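Local atomic coordinates of GlcNAc Inducible Gene 2, GIG2 (Candida albicans, PDB entry 6AKZ), a protein that binds an iron(III) ion and probably acts as an oxygenase of the cupin-clan DUF1479 family. Residues R229-E234 with L377-I382; N92-D97 with P143-I148; R288-K293 with I305-P310. One frame throughout, in Å; residues are numbered along the deposited sequence.

From the N terminus, contact 2 comes first: it closes a loop of 45 residues, bringing the turn that follows strand 87-91 against the start of helix 143-153. The chain then supplies His192 and Asp194 to the iron before contact 1 opens at 229-234. Contact 1 joins this loop after helix 211-214 to the turn leading from strand 367-371 into helix 382-394, and the long excursion it closes holds strand 256-261, the third iron ligand His355, and the whole of contact 3. That nested contact spans only 11 residues and folds the chain after helix 278-287 back on itself near the N-terminal helices. Contacts 2 and 3 lie on opposite sides of the chain's centre, with centres 46 Å apart.

Contact 1 (R229-E234 with L377-I382); sequences RTYSKE and LSITNI
Thr380 and Ile379 meet the 229-234 segment largely through their methyl groups. Thr380 CG2 faces two backbone carbonyls, lying 3.4 Å from Thr230 O and 3.6 Å from Ser232 O. Ile379 CG2 sits obliquely against the Tyr231 ring, 3.9 Å from Tyr231 CE1, and also approaches Thr230 O. Thr230 CG2 lies over one face of the same ring, toward its rim.

No direct hydrogen bond spans the two segments; two waters do the polar work. Water 2 donates to Thr230 O at 2.7 Å, accepts from Thr380 N at 2.8 Å and is bonded to Ser378 OG. Water 1 donates to Ser232 O and is bonded to Thr380 OG1, 2.9 Å away. With chi1 at 63°, Thr380 turns OG1 to water 1 while CG2 stays on the carbonyls.

Behind this layer, Arg229 O takes bonds from both the backbone N and the hydroxyl of Ser232, Ser232 OG lying 2.7 Å away on a lone pair in the carbonyl plane. Tyr231 OH is anchored on Leu165 N, and helix 466-474 covers Tyr231, Ile379 and Thr380. Cohesion here therefore rests on methyl packing and on bound water that satisfies backbone groups in a largely buried interface.

Contact 2 (N92-D97 with P143-I148); sequences NVIDVD and PNMKAI
Asn144 ND2 donates to Val93 O over 2.6 Å, the one hydrogen bond between the two segments. The bond is fairly straight, with 162° at the hydrogen, and Val93 O lies close to the plane of the Asn144 amide, while the donor is tilted 18° from the carbonyl plane of Val93. Asn144 CG stands beside its own backbone N (chi1 -74°), which sends the amide off the first turn of helix 143-153 and out to the neighbouring loop.

Beneath this bond the contact is apolar. The side chains of Val93 and Asn144 run antiparallel alongside one another, with Val93 CG1 3.7 Å from Asn144 CB. On its other branch, Val93 CG2 reaches Ile148 CG2 at 4.4 Å, a looser approach. Ile94 lies roughly perpendicular to Met145, its CD1 4.1 Å from Met145 CG. A bend at chi2 of Met145 brings its sulfur to Val93, Met145 SD lying 3.8 Å from Val93 CG1; the approach of Met145 CE to that same methyl is too close in the model and doubtful.

Ile94 is bonded through its backbone to Gly344, while Met145 and Ile148 rest on Phe346 of strand 346-350. The loop leaving strand 87-91 is thus pinned to helix 143-153 where that helix packs over strand 346-350, the neighbour of 87-91 in the seven-stranded mixed sheet of this cupin-clan protein.

Contact 3 (R288-K293 with I305-P310); sequences RPFFWK and IDLITP
The Phe291 ring lies obliquely against Ile305, with Phe291 CE1 3.5 Å from Ile305 CA and Phe291 CZ 3.8 Å from Ile305 CG1. Next to it, Phe290 CB packs on Ile305 CG1, and Leu307 CD2 comes up at the edge of the Phe290 ring, near its plane, 3.6 Å from Phe290 CD2. Between these apolar pairs the backbones are joined by Asp306 N, which donates to Phe290 O at 2.8 Å.

Asp306 OD1 closes an Asx turn with Ile308 N, which approaches from above the carboxylate plane, and extends it to an Asx motif with Thr309 N, on the syn lone pair. The other oxygen, Asp306 OD2, uses its syn lone pair for Thr309 OG1, 2.7 Å away, and is met from above the plane by Trp292 NE1 at 2.9 Å. This oxygen lies in the indole plane; the ring and carboxylate planes are 75° apart. With CG anti to the backbone N (chi1 165°), Asp306 can serve Phe290 O through that N while its carboxylate reaches Trp292.

Lys23 of helix 18-26 forms a salt bridge with Asp306 OD2 and bonds to Pro289 O and Thr309 O. Trp39 of helix 32-56 stacks on Phe291, and Val32 covers Ile305 and Leu307.

Contact 1 (R229-E234 with L377-I382)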
loop_
_atom_site.group_PDB
_atom_site.type_symbol
_atom_site.label_atom_id
_atom_site.label_comp_id
_atom_site.label_asym_id
_atom_site.label_seq_id
_atom_site.Cartn_x
_atom_site.Cartn_y
_atom_site.Cartn_z
ATOM N N ARG A 229 -5.581 0.504 12.821
ATOM C CA ARG A 229 -4.913 -0.238 11.736
ATOM C C ARG A 229 -3.633 -0.967 12.095
ATOM O O ARG A 229 -3.289 -1.972 11.478
ATOM C CB ARG A 229 -4.668 0.721 10.556
ATOM C CG ARG A 229 -4.711 -0.046 9.245
ATOM C CD ARG A 229 -4.725 0.911 8.096
ATOM N NE ARG A 229 -4.913 0.175 6.857
ATOM C CZ ARG A 229 -5.632 0.617 5.819
ATOM N NH1 ARG A 229 -6.197 1.851 5.838
ATOM N NH2 ARG A 229 -5.757 -0.140 4.760
ATOM N N THR A 230 -2.929 -0.405 13.093
ATOM C CA THR A 230 -1.742 -1.006 13.759
ATOM C C THR A 230 -1.982 -2.473 14.154
ATOM O O THR A 230 -1.060 -3.286 14.124
ATOM C CB THR A 230 -1.278 -0.051 14.911
ATOM O OG1 THR A 230 -0.732 1.163 14.323
ATOM C CG2 THR A 230 -0.164 -0.648 15.771
ATOM N N TYR A 231 -3.217 -2.813 14.481
ATOM C CA TYR A 231 -3.551 -4.117 14.972
ATOM C C TYR A 231 -4.431 -4.930 13.997
ATOM O O TYR A 231 -4.995 -5.933 14.365
ATOM C CB TYR A 231 -4.283 -3.961 16.306
ATOM C CG TYR A 231 -3.429 -3.277 17.327
ATOM C CD1 TYR A 231 -2.489 -4.003 18.074
ATOM C CD2 TYR A 231 -3.532 -1.893 17.551
ATOM C CE1 TYR A 231 -1.669 -3.384 19.023
ATOM C CE2 TYR A 231 -2.711 -1.266 18.513
ATOM C CZ TYR A 231 -1.772 -2.053 19.239
ATOM O OH TYR A 231 -0.911 -1.470 20.188
ATOM N N SER A 232 -4.568 -4.439 12.772
ATOM C CA SER A 232 -5.387 -5.104 11.786
ATOM C C SER A 232 -4.610 -6.329 11.255
ATOM O O SER A 232 -3.424 -6.292 11.031
ATOM C CB SER A 232 -5.752 -4.149 10.631
ATOM O OG SER A 232 -4.595 -3.741 9.886
ATOM N N LYS A 233 -5.375 -7.372 10.977
ATOM C CA LYS A 233 -4.914 -8.616 10.362
ATOM C C LYS A 233 -5.336 -8.561 8.924
ATOM O O LYS A 233 -6.534 -8.627 8.650
ATOM C CB LYS A 233 -5.583 -9.786 11.069
ATOM C CG LYS A 233 -5.228 -9.883 12.524
ATOM C CD LYS A 233 -5.996 -11.002 13.219
ATOM C CE LYS A 233 -5.407 -12.346 12.835
ATOM N NZ LYS A 233 -5.859 -13.399 13.796
ATOM N N GLU A 234 -4.378 -8.300 8.041
ATOM C CA GLU A 234 -4.626 -8.231 6.635
ATOM C C GLU A 234 -4.869 -9.600 5.997
ATOM O O GLU A 234 -5.330 -9.660 4.860
ATOM C CB GLU A 234 -3.455 -7.530 5.897
ATOM C CG GLU A 234 -3.531 -6.039 6.210
ATOM C CD GLU A 234 -2.525 -5.186 5.429
ATOM O OE1 GLU A 234 -1.870 -5.687 4.521
ATOM O OE2 GLU A 234 -2.475 -3.998 5.720
ATOM N N LEU A 377 7.829 0.477 11.523
ATOM C CA LEU A 377 8.085 -0.392 12.628
ATOM C C LEU A 377 6.804 -0.489 13.453
ATOM O O LEU A 377 6.328 0.491 14.006
ATOM C CB LEU A 377 9.289 0.051 13.471
ATOM C CG LEU A 377 9.510 -0.771 14.781
ATOM C CD1 LEU A 377 9.863 -2.198 14.405
ATOM C CD2 LEU A 377 10.704 -0.096 15.482
ATOM N N SER A 378 6.220 -1.631 13.443
ATOM C CA SER A 378 4.888 -1.827 14.095
ATOM C C SER A 378 4.657 -3.228 14.411
ATOM O O SER A 378 5.325 -4.149 13.898
ATOM C CB SER A 378 3.724 -1.249 13.206
ATOM O OG SER A 378 3.490 -2.120 12.119
ATOM N N ILE A 379 3.705 -3.466 15.282
ATOM C CA ILE A 379 3.521 -4.864 15.805
ATOM C C ILE A 379 3.263 -5.937 14.730
ATOM O O ILE A 379 3.819 -7.058 14.812
ATOM C CB ILE A 379 2.508 -4.884 16.946
ATOM C CG1 ILE A 379 2.617 -6.159 17.749
ATOM C CG2 ILE A 379 1.077 -4.683 16.505
ATOM C CD1 ILE A 379 3.909 -6.235 18.530
ATOM N N THR A 380 2.539 -5.590 13.673
ATOM C CA THR A 380 2.234 -6.590 12.602
ATOM C C THR A 380 3.391 -6.671 11.584
ATOM O O THR A 380 3.234 -7.389 10.624
ATOM C CB THR A 380 0.879 -6.361 11.903
ATOM O OG1 THR A 380 0.865 -5.088 11.211
ATOM C CG2 THR A 380 -0.306 -6.373 12.905
ATOM N N ASN A 381 4.447 -5.848 11.754
ATOM C CA ASN A 381 5.623 -5.827 10.917
ATOM C C ASN A 381 6.847 -6.486 11.568
ATOM O O ASN A 381 7.918 -6.515 10.977
ATOM C CB ASN A 381 5.938 -4.420 10.431
ATOM C CG ASN A 381 5.112 -4.069 9.209
ATOM O OD1 ASN A 381 4.738 -4.999 8.455
ATOM N ND2 ASN A 381 4.706 -2.810 9.048
ATOM N N ILE A 382 6.706 -6.989 12.775
ATOM C CA ILE A 382 7.870 -7.667 13.392
ATOM C C ILE A 382 8.216 -8.938 12.598
ATOM O O ILE A 382 9.414 -9.262 12.380
ATOM C CB ILE A 382 7.623 -7.940 14.874
ATOM C CG1 ILE A 382 7.396 -6.632 15.635
ATOM C CG2 ILE A 382 8.776 -8.741 15.428
ATOM C CD1 ILE A 382 8.551 -5.670 15.645
HETATM O O HOH W 1 -1.717 -4.736 10.026
HETATM O O HOH W 2 1.267 -3.245 12.743
#

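Contact 2 (N92-D97 with P143-I148)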
loop_
_atom_site.group_PDB
_atom_site.type_symbol
_atom_site.label_atom_id
_atom_site.label_comp_id
_atom_site.label_asym_id
_atom_site.label_seq_id
_atom_site.Cartn_x
_atom_site.Cartn_y
_atom_site.Cartn_z
ATOM N N ASN A 92 12.699 14.512 -9.039
ATOM C CA ASN A 92 14.077 14.865 -8.877
ATOM C C ASN A 92 14.639 14.428 -7.514
ATOM O O ASN A 92 15.444 15.101 -6.879
ATOM C CB ASN A 92 14.306 16.391 -9.111
ATOM C CG ASN A 92 13.946 16.867 -10.532
ATOM O OD1 ASN A 92 14.347 16.297 -11.530
ATOM N ND2 ASN A 92 13.293 17.968 -10.609
ATOM N N VAL A 93 14.169 13.299 -7.033
ATOM C CA VAL A 93 14.703 12.699 -5.807
ATOM C C VAL A 93 16.117 12.163 -6.057
ATOM O O VAL A 93 16.974 12.274 -5.194
ATOM C CB VAL A 93 13.833 11.534 -5.371
ATOM C CG1 VAL A 93 14.444 10.933 -4.078
ATOM C CG2 VAL A 93 12.387 12.061 -5.178
ATOM N N ILE A 94 16.347 11.577 -7.217
ATOM C CA ILE A 94 17.647 10.984 -7.562
ATOM C C ILE A 94 18.084 11.530 -8.912
ATOM O O ILE A 94 17.278 11.598 -9.837
ATOM C CB ILE A 94 17.574 9.453 -7.654
ATOM C CG1 ILE A 94 16.992 8.799 -6.401
ATOM C CG2 ILE A 94 18.954 8.836 -7.967
ATOM C CD1 ILE A 94 17.785 8.993 -5.187
ATOM N N ASP A 95 19.365 11.912 -9.005
ATOM C CA ASP A 95 19.967 12.315 -10.305
ATOM C C ASP A 95 19.797 11.271 -11.386
ATOM O O ASP A 95 19.996 10.086 -11.149
ATOM C CB ASP A 95 21.487 12.565 -10.153
ATOM C CG ASP A 95 21.809 13.774 -9.329
ATOM O OD1 ASP A 95 21.078 14.802 -9.423
ATOM O OD2 ASP A 95 22.813 13.727 -8.565
ATOM N N VAL A 96 19.634 11.727 -12.622
ATOM C CA VAL A 96 19.470 10.837 -13.754
ATOM C C VAL A 96 20.686 9.975 -13.957
ATOM O O VAL A 96 20.574 8.792 -14.282
ATOM C CB VAL A 96 19.174 11.625 -15.043
ATOM C CG1 VAL A 96 19.278 10.737 -16.277
ATOM C CG2 VAL A 96 17.807 12.306 -14.938
ATOM N N ASP A 97 21.878 10.510 -13.773
ATOM C CA ASP A 97 23.025 9.656 -13.995
ATOM C C ASP A 97 23.091 8.464 -13.054
ATOM O O ASP A 97 23.499 7.346 -13.427
ATOM C CB ASP A 97 24.337 10.467 -13.923
ATOM C CG ASP A 97 24.551 11.349 -15.174
ATOM O OD1 ASP A 97 23.930 11.124 -16.255
ATOM O OD2 ASP A 97 25.340 12.304 -15.051
ATOM N N PRO A 143 20.201 8.894 0.801
ATOM C CA PRO A 143 19.740 9.937 1.747
ATOM C C PRO A 143 18.466 10.658 1.307
ATOM O O PRO A 143 17.613 11.013 2.149
ATOM C CB PRO A 143 20.932 10.961 1.764
ATOM C CG PRO A 143 22.070 10.206 1.236
ATOM C CD PRO A 143 21.524 9.262 0.232
ATOM N N ASN A 144 18.334 10.867 0.000
ATOM C CA ASN A 144 17.158 11.519 -0.553
ATOM C C ASN A 144 15.969 10.581 -0.413
ATOM O O ASN A 144 14.828 11.019 -0.263
ATOM C CB ASN A 144 17.382 11.880 -2.022
ATOM C CG ASN A 144 18.315 13.063 -2.196
ATOM O OD1 ASN A 144 18.819 13.619 -1.221
ATOM N ND2 ASN A 144 18.549 13.452 -3.444
ATOM N N MET A 145 16.163 9.279 -0.465
ATOM C CA MET A 145 15.055 8.355 -0.310
ATOM C C MET A 145 14.665 8.303 1.169
ATOM O O MET A 145 13.530 8.350 1.483
ATOM C CB MET A 145 15.375 6.964 -0.800
ATOM C CG MET A 145 15.706 6.988 -2.268
ATOM S SD MET A 145 14.200 7.211 -3.176
ATOM C CE MET A 145 13.841 8.912 -2.832
ATOM N N LYS A 146 15.645 8.175 2.062
ATOM C CA LYS A 146 15.289 8.198 3.477
ATOM C C LYS A 146 14.466 9.467 3.818
ATOM O O LYS A 146 13.541 9.429 4.619
ATOM C CB LYS A 146 16.538 8.174 4.347
ATOM C CG LYS A 146 17.263 6.805 4.240
ATOM C CD LYS A 146 18.444 6.778 5.236
ATOM C CE LYS A 146 19.002 5.389 5.370
ATOM N NZ LYS A 146 20.051 5.249 6.406
ATOM N N ALA A 147 14.875 10.573 3.252
ATOM C CA ALA A 147 14.237 11.864 3.481
ATOM C C ALA A 147 12.775 11.849 3.082
ATOM O O ALA A 147 11.903 12.300 3.847
ATOM C CB ALA A 147 14.976 12.994 2.758
ATOM N N ILE A 148 12.464 11.343 1.906
ATOM C CA ILE A 148 11.055 11.366 1.483
ATOM C C ILE A 148 10.208 10.431 2.303
ATOM O O ILE A 148 9.068 10.748 2.604
ATOM C CB ILE A 148 10.802 11.118 -0.026
ATOM C CG1 ILE A 148 11.205 9.722 -0.420
ATOM C CG2 ILE A 148 11.550 12.189 -0.862
ATOM C CD1 ILE A 148 10.940 9.400 -1.891
#

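Contact 3 (R288-K293 with I305-P310)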
loop_
_atom_site.group_PDB
_atom_site.type_symbol
_atom_site.label_atom_id
_atom_site.label_comp_id
_atom_site.label_asym_id
_atom_site.label_seq_id
_atom_site.Cartn_x
_atom_site.Cartn_y
_atom_site.Cartn_z
ATOM N N ARG A 288 -20.330 -0.446 -0.445
ATOM C CA ARG A 288 -20.856 -1.159 -1.614
ATOM C C ARG A 288 -21.548 -2.548 -1.359
ATOM O O ARG A 288 -22.563 -2.815 -2.014
ATOM C CB ARG A 288 -19.843 -1.244 -2.722
ATOM C CG ARG A 288 -20.402 -1.695 -4.063
ATOM C CD ARG A 288 -21.425 -0.779 -4.661
ATOM N NE ARG A 288 -21.734 -1.221 -6.050
ATOM C CZ ARG A 288 -22.739 -0.770 -6.787
ATOM N NH1 ARG A 288 -23.585 0.103 -6.288
ATOM N NH2 ARG A 288 -22.858 -1.204 -8.057
ATOM N N PRO A 289 -21.032 -3.385 -0.433
ATOM C CA PRO A 289 -21.740 -4.638 -0.116
ATOM C C PRO A 289 -23.122 -4.433 0.413
ATOM O O PRO A 289 -23.936 -5.337 0.246
ATOM C CB PRO A 289 -20.818 -5.352 0.890
ATOM C CG PRO A 289 -19.457 -4.739 0.634
ATOM C CD PRO A 289 -19.757 -3.299 0.319
ATOM N N PHE A 290 -23.411 -3.268 0.994
ATOM C CA PHE A 290 -24.706 -2.929 1.499
ATOM C C PHE A 290 -25.603 -2.219 0.461
ATOM O O PHE A 290 -26.847 -2.108 0.677
ATOM C CB PHE A 290 -24.594 -2.016 2.707
ATOM C CG PHE A 290 -23.752 -2.603 3.820
ATOM C CD1 PHE A 290 -22.355 -2.440 3.852
ATOM C CD2 PHE A 290 -24.327 -3.350 4.795
ATOM C CE1 PHE A 290 -21.603 -3.017 4.834
ATOM C CE2 PHE A 290 -23.562 -3.923 5.800
ATOM C CZ PHE A 290 -22.196 -3.731 5.834
ATOM N N PHE A 291 -24.985 -1.658 -0.590
ATOM C CA PHE A 291 -25.727 -0.895 -1.601
ATOM C C PHE A 291 -25.303 -1.283 -2.982
ATOM O O PHE A 291 -24.927 -0.420 -3.783
ATOM C CB PHE A 291 -25.516 0.598 -1.367
ATOM C CG PHE A 291 -25.999 1.086 -0.032
ATOM C CD1 PHE A 291 -27.362 1.302 0.206
ATOM C CD2 PHE A 291 -25.128 1.328 0.992
ATOM C CE1 PHE A 291 -27.818 1.781 1.424
ATOM C CE2 PHE A 291 -25.569 1.818 2.217
ATOM C CZ PHE A 291 -26.932 2.027 2.447
ATOM N N TRP A 292 -25.297 -2.603 -3.236
ATOM C CA TRP A 292 -24.717 -3.183 -4.424
ATOM C C TRP A 292 -25.746 -3.176 -5.530
ATOM O O TRP A 292 -25.350 -3.333 -6.669
ATOM C CB TRP A 292 -24.220 -4.643 -4.223
ATOM C CG TRP A 292 -25.296 -5.607 -3.815
ATOM C CD1 TRP A 292 -25.685 -5.906 -2.545
ATOM C CD2 TRP A 292 -26.152 -6.381 -4.692
ATOM N NE1 TRP A 292 -26.745 -6.793 -2.557
ATOM C CE2 TRP A 292 -27.053 -7.106 -3.860
ATOM C CE3 TRP A 292 -26.263 -6.513 -6.087
ATOM C CZ2 TRP A 292 -28.013 -7.982 -4.382
ATOM C CZ3 TRP A 292 -27.223 -7.362 -6.603
ATOM C CH2 TRP A 292 -28.090 -8.090 -5.742
ATOM N N LYS A 293 -27.033 -3.047 -5.195
ATOM C CA LYS A 293 -28.120 -3.034 -6.213
ATOM C C LYS A 293 -28.456 -1.638 -6.673
ATOM O O LYS A 293 -29.002 -0.850 -5.924
ATOM C CB LYS A 293 -29.342 -3.718 -5.650
ATOM C CG LYS A 293 -30.417 -3.995 -6.681
ATOM C CD LYS A 293 -30.571 -5.478 -6.971
ATOM C CE LYS A 293 -31.314 -5.732 -8.283
ATOM N NZ LYS A 293 -32.698 -5.166 -8.360
ATOM N N ILE A 305 -30.780 -0.241 1.711
ATOM C CA ILE A 305 -29.730 -1.052 2.290
ATOM C C ILE A 305 -30.030 -2.512 2.192
ATOM O O ILE A 305 -31.202 -2.903 2.253
ATOM C CB ILE A 305 -29.458 -0.616 3.749
ATOM C CG1 ILE A 305 -28.110 -1.158 4.210
ATOM C CG2 ILE A 305 -30.579 -1.085 4.672
ATOM C CD1 ILE A 305 -27.550 -0.403 5.389
ATOM N N ASP A 306 -29.003 -3.310 1.966
ATOM C CA ASP A 306 -29.067 -4.748 1.952
ATOM C C ASP A 306 -28.223 -5.262 3.134
ATOM O O ASP A 306 -26.978 -5.347 3.034
ATOM C CB ASP A 306 -28.483 -5.352 0.656
ATOM C CG ASP A 306 -28.209 -6.873 0.776
ATOM O OD1 ASP A 306 -28.969 -7.549 1.501
ATOM O OD2 ASP A 306 -27.225 -7.404 0.195
ATOM N N LEU A 307 -28.902 -5.660 4.218
ATOM C CA LEU A 307 -28.215 -6.194 5.367
ATOM C C LEU A 307 -28.245 -7.688 5.449
ATOM O O LEU A 307 -27.773 -8.243 6.431
ATOM C CB LEU A 307 -28.774 -5.561 6.623
ATOM C CG LEU A 307 -28.390 -4.079 6.757
ATOM C CD1 LEU A 307 -29.356 -3.416 7.704
ATOM C CD2 LEU A 307 -26.969 -3.808 7.256
ATOM N N ILE A 308 -28.694 -8.352 4.384
ATOM C CA ILE A 308 -28.966 -9.784 4.439
ATOM C C ILE A 308 -28.086 -10.625 3.532
ATOM O O ILE A 308 -27.481 -11.559 4.033
ATOM C CB ILE A 308 -30.468 -10.126 4.130
ATOM C CG1 ILE A 308 -31.438 -9.245 4.942
ATOM C CG2 ILE A 308 -30.736 -11.599 4.379
ATOM C CD1 ILE A 308 -31.222 -9.231 6.450
ATOM N N THR A 309 -27.998 -10.352 2.225
ATOM C CA THR A 309 -27.256 -11.317 1.342
ATOM C C THR A 309 -25.770 -11.278 1.698
ATOM O O THR A 309 -25.266 -10.186 1.916
ATOM C CB THR A 309 -27.318 -10.960 -0.160
ATOM O OG1 THR A 309 -26.405 -9.871 -0.419
ATOM C CG2 THR A 309 -28.756 -10.576 -0.597
ATOM N N PRO A 310 -25.065 -12.412 1.652
ATOM C CA PRO A 310 -23.630 -12.426 1.902
ATOM C C PRO A 310 -22.830 -11.992 0.650
ATOM O O PRO A 310 -21.914 -12.675 0.234
ATOM C CB PRO A 310 -23.384 -13.892 2.224
ATOM C CG PRO A 310 -24.284 -14.588 1.264
ATOM C CD PRO A 310 -25.537 -13.758 1.255
#